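Local structure of autoinducer 2-binding protein LsrB (Clostridium saccharobutylicum DSM 13864, 6DSP) at residues 27-32 with 166-171; 120-125 with 281-286; 124-129 with 328-333; 128-133 with 269-274; 277-282 with 302-307. The protein binds the quorum-sensing signal autoinducer-2, in its methyl-tetrahydroxytetrahydrofuran form, as a receptor of the bacterial solute-binding protein family. All blocks are in the same frame, centred on the assembly; numbering follows the deposited sequence.

Contact 1: residues 27-32 with 166-171; sequences IPKLTG and TDQNSW. With PAV ((2R,4S)-2-methyl-2,3,3,4-tetrahydroxytetrahydrofuran), chain C.
Lys29 and Asp167 mark the closest backbone approach, yet their CA atoms stand 11.5 Å apart, so side chains and ligand span the distance. This is the ligand cleft of a two-lobed periplasmic binding protein: the loop after strand 23-27 supplies one wall, the first turn of helix 166-182 the other. Beyond CG the Lys29 chain runs fully extended, which carries its ammonium across the gap to meet Asp167 coming from the opposite direction. Lys29 NZ forms a salt bridge with Asp167 OD1 at 2.8 Å, reached on the syn side and 19° out of the carboxylate plane. Lys29 NZ donates to O4 of the ligand, also at 2.8 Å, so the lysine is gripped by protein and ligand together. Asp167 CG sits between its backbone N and carbonyl carbon (chi1 64°), from where OD1 reaches Lys29 and OD2 the ligand. Asp167 OD2 accepts from the ligand hydroxyl O13 at 2.7 Å. Gln168 adds a second bond to that hydroxyl: its NE2 donates to O13 over 2.9 Å and nearly straight (172°). Ser161 takes the OE1 end of this amide and Asp224 a further bond from NE2, which would fix its rotation. The positive charge beside Asp167 probably stabilises the carboxylate as an anion. Asp110 and the backbone of Ser225 complete the polar grip on the ligand. One face of the Trp171 indole rests on the helix turn at Asp167 O and Gln168 CA, and its in-plane edge meets the ligand, with CZ3 3.6 Å from O2.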
# COMPACT_ATOMS: atom_id res chain seq x y z
N ILE A 27 7.65 2.78 -11.17
CA ILE A 27 8.63 2.73 -10.08
C ILE A 27 7.94 2.23 -8.81
O ILE A 27 7.01 2.88 -8.31
CB ILE A 27 9.30 4.09 -9.83
CG1 ILE A 27 9.93 4.62 -11.12
CG2 ILE A 27 10.33 3.95 -8.69
CD1 ILE A 27 10.52 6.02 -11.01
N PRO A 28 8.38 1.10 -8.24
CA PRO A 28 7.81 0.58 -7.01
C PRO A 28 8.57 1.14 -5.81
O PRO A 28 9.62 1.77 -5.95
CB PRO A 28 8.12 -0.91 -7.13
CG PRO A 28 9.50 -0.93 -7.79
CD PRO A 28 9.42 0.19 -8.80
N LYS A 29 8.03 0.90 -4.61
CA LYS A 29 8.80 1.24 -3.42
C LYS A 29 10.09 0.44 -3.34
O LYS A 29 11.11 0.94 -2.85
CB LYS A 29 7.98 1.02 -2.15
CG LYS A 29 6.89 2.00 -1.92
CD LYS A 29 6.19 1.73 -0.57
CE LYS A 29 5.02 2.64 -0.29
NZ LYS A 29 4.34 2.17 0.96
N LEU A 30 10.06 -0.81 -3.80
CA LEU A 30 11.23 -1.66 -3.99
C LEU A 30 10.83 -2.79 -4.90
O LEU A 30 9.63 -3.14 -5.00
CB LEU A 30 11.75 -2.22 -2.66
CG LEU A 30 10.96 -3.31 -1.92
CD1 LEU A 30 11.75 -3.83 -0.72
CD2 LEU A 30 9.59 -2.79 -1.46
N THR A 31 11.80 -3.34 -5.62
CA THR A 31 11.55 -4.55 -6.41
C THR A 31 11.69 -5.79 -5.53
O THR A 31 12.19 -5.73 -4.41
CB THR A 31 12.55 -4.65 -7.55
OG1 THR A 31 13.86 -4.64 -7.02
CG2 THR A 31 12.38 -3.47 -8.52
N GLY A 32 11.20 -6.93 -6.02
CA GLY A 32 11.42 -8.17 -5.29
C GLY A 32 10.58 -8.37 -4.05
O GLY A 32 10.91 -9.20 -3.21
N THR A 166 3.77 8.01 3.06
CA THR A 166 2.45 8.63 3.08
C THR A 166 1.33 7.61 3.30
O THR A 166 0.48 7.82 4.17
CB THR A 166 2.24 9.43 1.82
OG1 THR A 166 3.24 10.45 1.80
CG2 THR A 166 0.87 10.04 1.77
N ASP A 167 1.30 6.51 2.54
CA ASP A 167 0.12 5.65 2.61
C ASP A 167 -0.05 5.01 3.99
O ASP A 167 -1.09 5.19 4.66
CB ASP A 167 0.07 4.62 1.46
CG ASP A 167 1.20 3.58 1.47
OD1 ASP A 167 2.28 3.79 2.07
OD2 ASP A 167 0.97 2.55 0.80
N GLN A 168 0.96 4.30 4.45
CA GLN A 168 0.80 3.48 5.63
C GLN A 168 0.61 4.32 6.88
O GLN A 168 -0.15 3.92 7.78
CB GLN A 168 1.98 2.54 5.76
CG GLN A 168 2.09 1.55 4.64
CD GLN A 168 3.30 0.67 4.71
OE1 GLN A 168 4.05 0.66 5.71
NE2 GLN A 168 3.51 -0.08 3.63
N ASN A 169 1.28 5.48 6.98
CA ASN A 169 1.04 6.35 8.12
C ASN A 169 -0.36 6.95 8.11
O ASN A 169 -0.96 7.11 9.17
CB ASN A 169 2.14 7.41 8.20
CG ASN A 169 3.42 6.81 8.70
OD1 ASN A 169 3.56 6.57 9.89
ND2 ASN A 169 4.33 6.50 7.79
N SER A 170 -0.92 7.24 6.94
CA SER A 170 -2.29 7.76 6.92
C SER A 170 -3.26 6.73 7.45
O SER A 170 -4.24 7.08 8.13
CB SER A 170 -2.68 8.28 5.53
OG SER A 170 -2.93 7.25 4.59
N TRP A 171 -3.01 5.45 7.18
CA TRP A 171 -3.88 4.40 7.70
C TRP A 171 -3.73 4.26 9.21
O TRP A 171 -4.72 4.03 9.90
CB TRP A 171 -3.62 3.07 7.01
CG TRP A 171 -3.61 3.15 5.51
CD1 TRP A 171 -4.20 4.06 4.72
CD2 TRP A 171 -2.87 2.28 4.65
NE1 TRP A 171 -3.89 3.83 3.40
CE2 TRP A 171 -3.07 2.73 3.34
CE3 TRP A 171 -2.05 1.15 4.86
CZ2 TRP A 171 -2.49 2.09 2.24
CZ3 TRP A 171 -1.46 0.54 3.77
CH2 TRP A 171 -1.68 1.02 2.47
O2 PAV C . 0.51 -2.21 2.53
C2 PAV C . 1.19 -2.19 1.26
C1 PAV C . 0.73 -3.32 0.32
O5 PAV C . 2.62 -2.60 1.61
C5 PAV C . 3.43 -2.09 0.64
C4 PAV C . 2.58 -1.15 -0.23
O4 PAV C . 3.29 0.06 -0.49
C3 PAV C . 1.33 -0.98 0.63
O3 PAV C . 0.21 -0.73 -0.18
O13 PAV C . 1.52 0.04 1.58

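Contact 2: residues 120-125 with 281-286; sequences VMVSQG and CYMAYY
The meeting of Val120 and Val122 with Met283 is apolar helix-on-sheet packing, buried within the lobe that holds the eight-stranded mixed sheet. Strand 120-123 is an inner strand there, and helix 273-288 lies against the face to which its even-numbered residues point. The evidence is in the alternation: the CB atoms of Val120 and Val122 are directed at the helix, whereas that of Met121 is directed away from it. Met283 answers both valines with different parts of one chain. Its CG, near the base of the chain, lies 4.1 Å from CG2 of Val122, and its methyl CE lies 4.2 Å from CG2 of Val120. The thioether reaches both because it bends at chi2 (-53°) and chi3 (-60°), which carries CE along the strand from the level of Val122 toward Val120. Each valine side chain crosses the methionine at about a right angle, and in both cases the branch that touches is the one beside the backbone N. At these distances the contact is ordinary van der Waals packing, and only 115 Å² is buried in all. At the end of the strand Ser123 OG accepts from Gly125 N at 3.3 Å, an ST turn that encloses the pocket residue Gln124. Within the sheet, strand 120-123 runs between strands 105-109 and 327-330, hydrogen-bonded to both, while the same helix touches strand 23-27 through Cys281 and Ala284, and strand 298-301 through Met283 itself and Tyr286.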
# COMPACT_ATOMS: atom_id res chain seq x y z
N VAL A 120 -1.90 12.84 -11.27
CA VAL A 120 -2.93 11.94 -10.77
C VAL A 120 -2.26 10.91 -9.88
O VAL A 120 -1.16 10.42 -10.18
CB VAL A 120 -3.63 11.23 -11.94
CG1 VAL A 120 -4.57 10.13 -11.44
CG2 VAL A 120 -4.41 12.24 -12.77
N MET A 121 -2.93 10.58 -8.79
CA MET A 121 -2.60 9.46 -7.90
C MET A 121 -3.65 8.37 -8.05
O MET A 121 -4.84 8.68 -8.01
CB MET A 121 -2.63 9.98 -6.46
CG MET A 121 -2.68 8.91 -5.37
SD MET A 121 -1.16 7.94 -5.26
CE MET A 121 -1.68 6.86 -3.93
N VAL A 122 -3.24 7.11 -8.29
CA VAL A 122 -4.16 5.97 -8.28
C VAL A 122 -4.05 5.25 -6.95
O VAL A 122 -3.05 4.58 -6.65
CB VAL A 122 -3.95 5.02 -9.46
CG1 VAL A 122 -4.95 3.88 -9.37
CG2 VAL A 122 -4.15 5.79 -10.77
N SER A 123 -5.09 5.42 -6.12
CA SER A 123 -5.05 4.96 -4.74
C SER A 123 -6.01 3.79 -4.51
O SER A 123 -7.14 3.78 -5.00
CB SER A 123 -5.44 6.11 -3.81
OG SER A 123 -5.50 5.65 -2.47
N GLN A 124 -5.56 2.86 -3.67
CA GLN A 124 -6.33 1.70 -3.27
C GLN A 124 -7.49 2.02 -2.33
O GLN A 124 -8.33 1.14 -2.10
CB GLN A 124 -5.42 0.66 -2.60
CG GLN A 124 -4.56 1.18 -1.43
CD GLN A 124 -3.18 1.68 -1.84
OE1 GLN A 124 -3.04 2.42 -2.82
NE2 GLN A 124 -2.16 1.35 -1.06
N GLY A 125 -7.57 3.22 -1.76
CA GLY A 125 -8.71 3.57 -0.92
C GLY A 125 -8.40 4.77 -0.06
O GLY A 125 -7.26 5.23 0.03
N CYS A 281 -0.30 3.41 -14.65
CA CYS A 281 0.45 3.57 -15.90
C CYS A 281 -0.44 4.09 -17.02
O CYS A 281 0.00 4.90 -17.84
CB CYS A 281 1.08 2.25 -16.30
SG CYS A 281 2.43 1.76 -15.20
N TYR A 282 -1.71 3.66 -17.06
CA TYR A 282 -2.62 4.19 -18.07
C TYR A 282 -2.83 5.70 -17.91
O TYR A 282 -2.82 6.45 -18.90
CB TYR A 282 -3.99 3.49 -18.03
CG TYR A 282 -4.83 3.93 -19.20
CD1 TYR A 282 -4.73 3.29 -20.43
CD2 TYR A 282 -5.66 5.05 -19.11
CE1 TYR A 282 -5.45 3.72 -21.53
CE2 TYR A 282 -6.40 5.49 -20.23
CZ TYR A 282 -6.28 4.81 -21.43
OH TYR A 282 -6.99 5.20 -22.56
N MET A 283 -3.03 6.17 -16.67
CA MET A 283 -3.22 7.60 -16.47
C MET A 283 -2.00 8.38 -16.92
O MET A 283 -2.13 9.44 -17.54
CB MET A 283 -3.55 7.89 -15.00
CG MET A 283 -4.91 7.30 -14.55
SD MET A 283 -6.34 7.77 -15.60
CE MET A 283 -6.29 9.56 -15.40
N ALA A 284 -0.80 7.88 -16.58
CA ALA A 284 0.43 8.53 -17.05
C ALA A 284 0.50 8.58 -18.58
O ALA A 284 0.81 9.62 -19.15
CB ALA A 284 1.62 7.80 -16.47
N TYR A 285 0.19 7.46 -19.24
CA TYR A 285 0.20 7.38 -20.70
C TYR A 285 -0.84 8.31 -21.30
O TYR A 285 -0.58 9.00 -22.29
CB TYR A 285 -0.08 5.94 -21.10
CG TYR A 285 -0.63 5.77 -22.49
CD1 TYR A 285 0.20 5.79 -23.60
CD2 TYR A 285 -1.98 5.52 -22.68
CE1 TYR A 285 -0.31 5.62 -24.89
CE2 TYR A 285 -2.51 5.34 -23.96
CZ TYR A 285 -1.66 5.40 -25.06
OH TYR A 285 -2.19 5.21 -26.32
N TYR A 286 -2.03 8.35 -20.70
CA TYR A 286 -3.12 9.16 -21.22
C TYR A 286 -2.77 10.63 -21.19
O TYR A 286 -2.99 11.36 -22.17
CB TYR A 286 -4.37 8.87 -20.38
CG TYR A 286 -5.63 9.51 -20.86
CD1 TYR A 286 -6.35 8.98 -21.91
CD2 TYR A 286 -6.13 10.64 -20.23
CE1 TYR A 286 -7.53 9.56 -22.36
CE2 TYR A 286 -7.32 11.23 -20.66
CZ TYR A 286 -8.02 10.68 -21.73
OH TYR A 286 -9.21 11.22 -22.20

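Contact 3: residues 124-129 with 328-333; sequences QGTPEQ and VVLLPE
Gln124 opens the segment with its backbone against Leu331, at the point where strand 120-123 gives way to one of the lobe-to-lobe crossovers of the periplasmic binding protein fold. Its CA lies 3.8 Å from CD1 of Leu331, and its CB follows at 4.1 Å from the same methyl. The side chain leads away from Leu331 and bends at chi2 (-92°), with its amide at the ligand pocket, where OE1 accepts from Gln276 and NE2 donates to Asp110. The carbonyl of Gln124 is held by Arg334, which also takes Leu331 O and thus ties the two crossing chains together. Gly125 comes next; the branch of Leu330 that meets it is CD2, 3.9 Å from Gly125 C. Thr126 offers its methyl CG2 to the other branch, CD1 of Leu330, at 4.2 Å. The leucine thus lies along the loop with both methyls engaged. At Thr126 the chain enters helix 127-144, and Thr126 is its N-cap. Pro127 starts the first turn and packs against helix 166-182, in the lobe the chain has just entered. Gln129 completes a capping box with Thr126: Gln129 N donates to Thr126 OG1 at 3.1 Å, and in return Thr126 N donates to Gln129 OE1 at 3.0 Å, in the carbonyl plane and on a lone pair.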
# COMPACT_ATOMS: atom_id res chain seq x y z
N GLN A 124 -5.56 2.86 -3.67
CA GLN A 124 -6.33 1.70 -3.27
C GLN A 124 -7.49 2.02 -2.33
O GLN A 124 -8.33 1.14 -2.10
CB GLN A 124 -5.42 0.66 -2.60
CG GLN A 124 -4.56 1.18 -1.43
CD GLN A 124 -3.18 1.68 -1.84
OE1 GLN A 124 -3.04 2.42 -2.82
NE2 GLN A 124 -2.16 1.35 -1.06
N GLY A 125 -7.57 3.22 -1.76
CA GLY A 125 -8.71 3.57 -0.92
C GLY A 125 -8.40 4.77 -0.06
O GLY A 125 -7.26 5.23 0.03
N THR A 126 -9.46 5.29 0.57
CA THR A 126 -9.23 6.40 1.48
C THR A 126 -8.59 5.88 2.76
O THR A 126 -8.75 4.70 3.12
CB THR A 126 -10.53 7.12 1.81
OG1 THR A 126 -11.34 6.23 2.61
CG2 THR A 126 -11.30 7.53 0.53
N PRO A 127 -7.90 6.75 3.51
CA PRO A 127 -7.28 6.27 4.74
C PRO A 127 -8.29 5.87 5.79
O PRO A 127 -8.03 4.98 6.59
CB PRO A 127 -6.35 7.42 5.18
CG PRO A 127 -6.82 8.60 4.46
CD PRO A 127 -7.50 8.12 3.18
N GLU A 128 -9.47 6.50 5.79
CA GLU A 128 -10.52 6.04 6.70
C GLU A 128 -10.97 4.63 6.34
O GLU A 128 -11.11 3.77 7.23
CB GLU A 128 -11.69 7.04 6.70
CG GLU A 128 -12.70 6.73 7.80
CD GLU A 128 -13.79 7.79 7.91
OE1 GLU A 128 -13.57 8.93 7.41
OE2 GLU A 128 -14.87 7.49 8.49
N GLN A 129 -11.20 4.37 5.05
CA GLN A 129 -11.62 3.03 4.61
C GLN A 129 -10.57 2.00 5.00
O GLN A 129 -10.90 0.91 5.51
CB GLN A 129 -11.73 2.98 3.07
CG GLN A 129 -12.97 3.54 2.43
CD GLN A 129 -12.90 3.34 0.92
OE1 GLN A 129 -11.87 3.60 0.26
NE2 GLN A 129 -13.99 2.84 0.37
N VAL A 328 -7.12 12.43 -7.77
CA VAL A 328 -6.98 11.05 -7.30
C VAL A 328 -8.02 10.17 -7.99
O VAL A 328 -9.20 10.53 -8.08
CB VAL A 328 -7.20 11.01 -5.77
CG1 VAL A 328 -7.25 9.57 -5.24
CG2 VAL A 328 -6.17 11.85 -5.03
N VAL A 329 -7.60 8.97 -8.40
CA VAL A 329 -8.51 7.92 -8.84
C VAL A 329 -8.48 6.84 -7.77
O VAL A 329 -7.39 6.41 -7.36
CB VAL A 329 -8.08 7.36 -10.20
CG1 VAL A 329 -8.86 6.11 -10.54
CG2 VAL A 329 -8.24 8.42 -11.28
N LEU A 330 -9.65 6.43 -7.29
CA LEU A 330 -9.79 5.42 -6.25
C LEU A 330 -10.18 4.07 -6.83
O LEU A 330 -11.12 3.98 -7.64
CB LEU A 330 -10.88 5.86 -5.25
CG LEU A 330 -10.46 7.04 -4.36
CD1 LEU A 330 -11.67 7.69 -3.67
CD2 LEU A 330 -9.40 6.62 -3.35
N LEU A 331 -9.55 2.99 -6.36
CA LEU A 331 -10.04 1.66 -6.71
C LEU A 331 -11.44 1.47 -6.13
O LEU A 331 -11.70 1.87 -4.98
CB LEU A 331 -9.13 0.60 -6.10
CG LEU A 331 -7.73 0.50 -6.70
CD1 LEU A 331 -7.07 -0.72 -6.10
CD2 LEU A 331 -7.76 0.44 -8.22
N PRO A 332 -12.34 0.81 -6.86
CA PRO A 332 -13.70 0.62 -6.36
C PRO A 332 -13.85 -0.43 -5.28
O PRO A 332 -14.89 -0.46 -4.62
CB PRO A 332 -14.48 0.20 -7.62
CG PRO A 332 -13.48 -0.43 -8.50
CD PRO A 332 -12.20 0.37 -8.26
N GLU A 333 -12.89 -1.32 -5.09
CA GLU A 333 -13.09 -2.34 -4.07
C GLU A 333 -11.77 -2.77 -3.46
O GLU A 333 -10.71 -2.62 -4.06
CB GLU A 333 -13.91 -3.54 -4.56
CG GLU A 333 -13.13 -4.53 -5.36
CD GLU A 333 -14.04 -5.59 -5.96
OE1 GLU A 333 -15.28 -5.43 -5.90
OE2 GLU A 333 -13.51 -6.58 -6.51

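Contact 4: residues 128-133 with 269-274; sequences EQLGQM and GLWDCG. With PAV ((2R,4S)-2-methyl-2,3,3,4-tetrahydroxytetrahydrofuran), chain C.
Met133 is extended throughout, with CG opposite the backbone N (chi1 179°), and so delivers its methyl to the backbone of Gly269 and Leu270. Trp271, by contrast, has chi1 near 50°, which brings the indole to both Leu130 and the ligand. The Met133 methyl CE lies 4.0 Å from Leu270 O and, over the bare CA of Gly269, 4.0 Å from that atom too. One turn earlier, Leu130 crosses the indole at about a right angle, CD2 approaching CZ3 of Trp271 to 4.1 Å. Residues 269-274 form another crossover of the two-lobed binding-protein fold: the chain leaves strand 268-270 for helix 273-288, which Asp272 caps by accepting from Ile275 N. The crossover carries two pocket residues. The indole of Trp271 meets the ligand edge-on, with CZ2 3.4 Å from the ligand hydroxyl O3 near the ring plane. Over one face, CG of Leu270 sits centrally, 3.8 Å above that plane. Leu270 itself reaches the apolar side of the ligand, its CD1 lying 3.9 Å from the methyl carbon C1. Phe250 packs edge-to-face with Trp271, whose NE1 makes a weak hydrogen bond to Gln276 OE1.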
# COMPACT_ATOMS: atom_id res chain seq x y z
N GLU A 128 -9.47 6.50 5.79
CA GLU A 128 -10.52 6.04 6.70
C GLU A 128 -10.97 4.63 6.34
O GLU A 128 -11.11 3.77 7.23
CB GLU A 128 -11.69 7.04 6.70
CG GLU A 128 -12.70 6.73 7.80
CD GLU A 128 -13.79 7.79 7.91
OE1 GLU A 128 -13.57 8.93 7.41
OE2 GLU A 128 -14.87 7.49 8.49
N GLN A 129 -11.20 4.37 5.05
CA GLN A 129 -11.62 3.03 4.61
C GLN A 129 -10.57 2.00 5.00
O GLN A 129 -10.90 0.91 5.51
CB GLN A 129 -11.73 2.98 3.07
CG GLN A 129 -12.97 3.54 2.43
CD GLN A 129 -12.90 3.34 0.92
OE1 GLN A 129 -11.87 3.60 0.26
NE2 GLN A 129 -13.99 2.84 0.37
N LEU A 130 -9.30 2.29 4.72
CA LEU A 130 -8.27 1.28 4.88
C LEU A 130 -7.89 1.11 6.35
O LEU A 130 -7.72 -0.02 6.82
CB LEU A 130 -7.05 1.62 4.01
CG LEU A 130 -7.35 1.47 2.51
CD1 LEU A 130 -6.37 2.24 1.65
CD2 LEU A 130 -7.35 -0.01 2.12
N GLY A 131 -7.82 2.22 7.11
CA GLY A 131 -7.60 2.08 8.54
C GLY A 131 -8.69 1.28 9.23
O GLY A 131 -8.41 0.40 10.04
N GLN A 132 -9.96 1.55 8.87
CA GLN A 132 -11.07 0.82 9.49
C GLN A 132 -11.09 -0.64 9.03
O GLN A 132 -11.39 -1.54 9.82
CB GLN A 132 -12.37 1.54 9.18
CG GLN A 132 -12.39 2.87 9.90
CD GLN A 132 -13.59 3.72 9.61
OE1 GLN A 132 -13.54 4.94 9.82
NE2 GLN A 132 -14.67 3.11 9.15
N MET A 133 -10.75 -0.90 7.75
CA MET A 133 -10.66 -2.27 7.28
C MET A 133 -9.65 -3.06 8.10
O MET A 133 -9.93 -4.21 8.49
CB MET A 133 -10.25 -2.27 5.80
CG MET A 133 -10.09 -3.65 5.20
SD MET A 133 -9.48 -3.40 3.52
CE MET A 133 -9.28 -5.12 3.00
N GLY A 269 -5.90 -8.64 4.20
CA GLY A 269 -6.54 -8.00 3.07
C GLY A 269 -5.58 -7.46 2.03
O GLY A 269 -4.37 -7.37 2.23
N LEU A 270 -6.18 -7.05 0.91
CA LEU A 270 -5.49 -6.27 -0.11
C LEU A 270 -6.55 -5.74 -1.06
O LEU A 270 -7.61 -5.28 -0.60
CB LEU A 270 -4.38 -7.05 -0.83
CG LEU A 270 -3.31 -6.11 -1.43
CD1 LEU A 270 -2.33 -5.56 -0.40
CD2 LEU A 270 -2.57 -6.82 -2.57
N TRP A 271 -6.26 -5.76 -2.35
CA TRP A 271 -7.04 -5.15 -3.42
C TRP A 271 -6.32 -5.60 -4.69
O TRP A 271 -5.27 -6.25 -4.61
CB TRP A 271 -7.06 -3.60 -3.28
CG TRP A 271 -5.68 -3.02 -3.11
CD1 TRP A 271 -4.78 -2.73 -4.11
CD2 TRP A 271 -5.00 -2.72 -1.88
NE1 TRP A 271 -3.59 -2.28 -3.59
CE2 TRP A 271 -3.70 -2.26 -2.21
CE3 TRP A 271 -5.38 -2.77 -0.53
CZ2 TRP A 271 -2.78 -1.87 -1.24
CZ3 TRP A 271 -4.45 -2.37 0.43
CH2 TRP A 271 -3.16 -1.94 0.07
N ASP A 272 -6.85 -5.24 -5.85
CA ASP A 272 -6.28 -5.76 -7.10
C ASP A 272 -5.09 -4.87 -7.49
O ASP A 272 -5.23 -3.89 -8.21
CB ASP A 272 -7.35 -5.80 -8.19
CG ASP A 272 -6.87 -6.45 -9.46
OD1 ASP A 272 -5.65 -6.56 -9.70
OD2 ASP A 272 -7.77 -6.81 -10.25
N CYS A 273 -3.90 -5.22 -6.97
CA CYS A 273 -2.75 -4.36 -7.23
C CYS A 273 -2.27 -4.44 -8.67
O CYS A 273 -1.64 -3.49 -9.14
CB CYS A 273 -1.61 -4.64 -6.24
SG CYS A 273 -0.87 -6.27 -6.44
N GLY A 274 -2.55 -5.54 -9.39
CA GLY A 274 -2.24 -5.59 -10.81
C GLY A 274 -3.03 -4.59 -11.61
O GLY A 274 -2.46 -3.86 -12.44
O2 PAV C . 0.51 -2.21 2.53
C2 PAV C . 1.19 -2.19 1.26
C1 PAV C . 0.73 -3.32 0.32
O5 PAV C . 2.62 -2.60 1.61
C5 PAV C . 3.43 -2.09 0.64
C4 PAV C . 2.58 -1.15 -0.23
O4 PAV C . 3.29 0.06 -0.49
C3 PAV C . 1.33 -0.98 0.63
O3 PAV C . 0.21 -0.73 -0.18
O13 PAV C . 1.52 0.04 1.58

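Contact 5: residues 277-282 with 302-307; sequences GAMGCY and PTVGTV
Met279 touches two valines of segment 302-307 with different atoms. Its CG lies 4.1 Å from CG1 of Val304, and its methyl CE lies 3.8 Å from CG1 of Val307. The chain runs nearly straight as far as the sulfur and then turns at chi3 (67°), which directs the methyl at Val307 after the stem has passed Val304. About a turn on, the Tyr282 and Pro302 side chains cross at about a right angle, with OH of Tyr282 3.5 Å from CD of Pro302. Around this first shell, Val329 of strand 327-330 backs both Met279 and Val307, while Trp50 packs edge-to-face with Tyr282 and donates to Pro302 O. Thr303 OG1 donates to Pro302 O at 2.6 Å, within the turn joining strands 298-301 and 305-311. At the turn, Val304 and Gly305 both face Ile301, a classic beta bulge. The arrangement seats helix 273-288 over the edge hairpin of the large mixed sheet. Pro302 is exposed, whereas Met279 is buried. Since the partners are methyls, methylenes, a thioether, an aromatic ring and a phenol oxygen that meets only carbon across this contact, its cohesion should rest on shape fit and exclusion of water rather than on directed bonds.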
# COMPACT_ATOMS: atom_id res chain seq x y z
N GLY A 277 -1.69 -1.05 -10.65
CA GLY A 277 -0.49 -0.63 -11.37
C GLY A 277 -0.80 -0.30 -12.82
O GLY A 277 -0.31 0.69 -13.36
N ALA A 278 -1.64 -1.12 -13.45
CA ALA A 278 -2.04 -0.84 -14.83
C ALA A 278 -2.75 0.50 -14.93
O ALA A 278 -2.47 1.27 -15.85
CB ALA A 278 -2.93 -1.96 -15.35
N MET A 279 -3.66 0.78 -14.01
CA MET A 279 -4.38 2.05 -14.05
C MET A 279 -3.45 3.24 -13.88
O MET A 279 -3.60 4.26 -14.55
CB MET A 279 -5.47 2.05 -12.98
CG MET A 279 -6.64 1.12 -13.29
SD MET A 279 -7.69 0.85 -11.85
CE MET A 279 -8.35 2.48 -11.65
N GLY A 280 -2.50 3.15 -12.93
CA GLY A 280 -1.54 4.23 -12.75
C GLY A 280 -0.76 4.49 -14.02
O GLY A 280 -0.58 5.63 -14.44
N CYS A 281 -0.30 3.41 -14.65
CA CYS A 281 0.45 3.57 -15.90
C CYS A 281 -0.44 4.09 -17.02
O CYS A 281 0.00 4.90 -17.84
CB CYS A 281 1.08 2.25 -16.30
SG CYS A 281 2.43 1.76 -15.20
N TYR A 282 -1.71 3.66 -17.06
CA TYR A 282 -2.62 4.19 -18.07
C TYR A 282 -2.83 5.70 -17.91
O TYR A 282 -2.82 6.45 -18.90
CB TYR A 282 -3.99 3.49 -18.03
CG TYR A 282 -4.83 3.93 -19.20
CD1 TYR A 282 -4.73 3.29 -20.43
CD2 TYR A 282 -5.66 5.05 -19.11
CE1 TYR A 282 -5.45 3.72 -21.53
CE2 TYR A 282 -6.40 5.49 -20.23
CZ TYR A 282 -6.28 4.81 -21.43
OH TYR A 282 -6.99 5.20 -22.56
N PRO A 302 -9.77 1.44 -21.37
CA PRO A 302 -10.23 0.26 -22.11
C PRO A 302 -9.97 -1.02 -21.34
O PRO A 302 -8.87 -1.24 -20.83
CB PRO A 302 -9.42 0.31 -23.41
CG PRO A 302 -9.01 1.73 -23.56
CD PRO A 302 -8.82 2.26 -22.15
N THR A 303 -10.99 -1.87 -21.26
CA THR A 303 -11.00 -3.18 -20.59
C THR A 303 -10.94 -3.11 -19.07
O THR A 303 -10.93 -4.17 -18.42
CB THR A 303 -9.95 -4.17 -21.14
OG1 THR A 303 -8.66 -3.86 -20.59
CG2 THR A 303 -9.89 -4.10 -22.65
N VAL A 304 -10.89 -1.93 -18.48
CA VAL A 304 -10.92 -1.76 -17.03
C VAL A 304 -12.24 -1.15 -16.58
O VAL A 304 -12.92 -1.70 -15.72
CB VAL A 304 -9.72 -0.93 -16.55
CG1 VAL A 304 -9.88 -0.63 -15.06
CG2 VAL A 304 -8.43 -1.67 -16.82
N GLY A 305 -12.62 -0.03 -17.16
CA GLY A 305 -13.87 0.63 -16.87
C GLY A 305 -13.65 2.12 -16.79
O GLY A 305 -12.56 2.63 -17.07
N THR A 306 -14.71 2.81 -16.40
CA THR A 306 -14.70 4.26 -16.34
C THR A 306 -14.30 4.69 -14.94
O THR A 306 -14.83 4.19 -13.95
CB THR A 306 -16.10 4.78 -16.66
OG1 THR A 306 -16.44 4.39 -17.99
CG2 THR A 306 -16.13 6.28 -16.56
N VAL A 307 -13.34 5.60 -14.86
CA VAL A 307 -12.88 6.12 -13.58
C VAL A 307 -13.24 7.60 -13.49
O VAL A 307 -13.39 8.28 -14.51
CB VAL A 307 -11.37 5.90 -13.37
CG1 VAL A 307 -11.07 4.42 -13.53
CG2 VAL A 307 -10.54 6.73 -14.34

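Overall arrangement
Contacts 2 and 5 lie within the lobe of the eight-stranded mixed sheet and share helix 273-288, their centres about 7 Å apart; strands 120-123, 327-330 and 305-311 are side by side there. Contact 3 sits at the lobe junction, continuing from contact 2 through Gln124 and Gly125 into helix 127-144, which contact 4 uses in turn, about 8 Å away between centres. Contacts 1 and 4, about 13 Å apart between centres, both touch the ligand. Along the chain, contact 5 is nested inside contact 3 and contact 4 inside contact 2, while contact 1 crosses contacts 2, 3 and 4. Such interleaving fits a chain that passes between the lobes more than once, leaving the pocket between them.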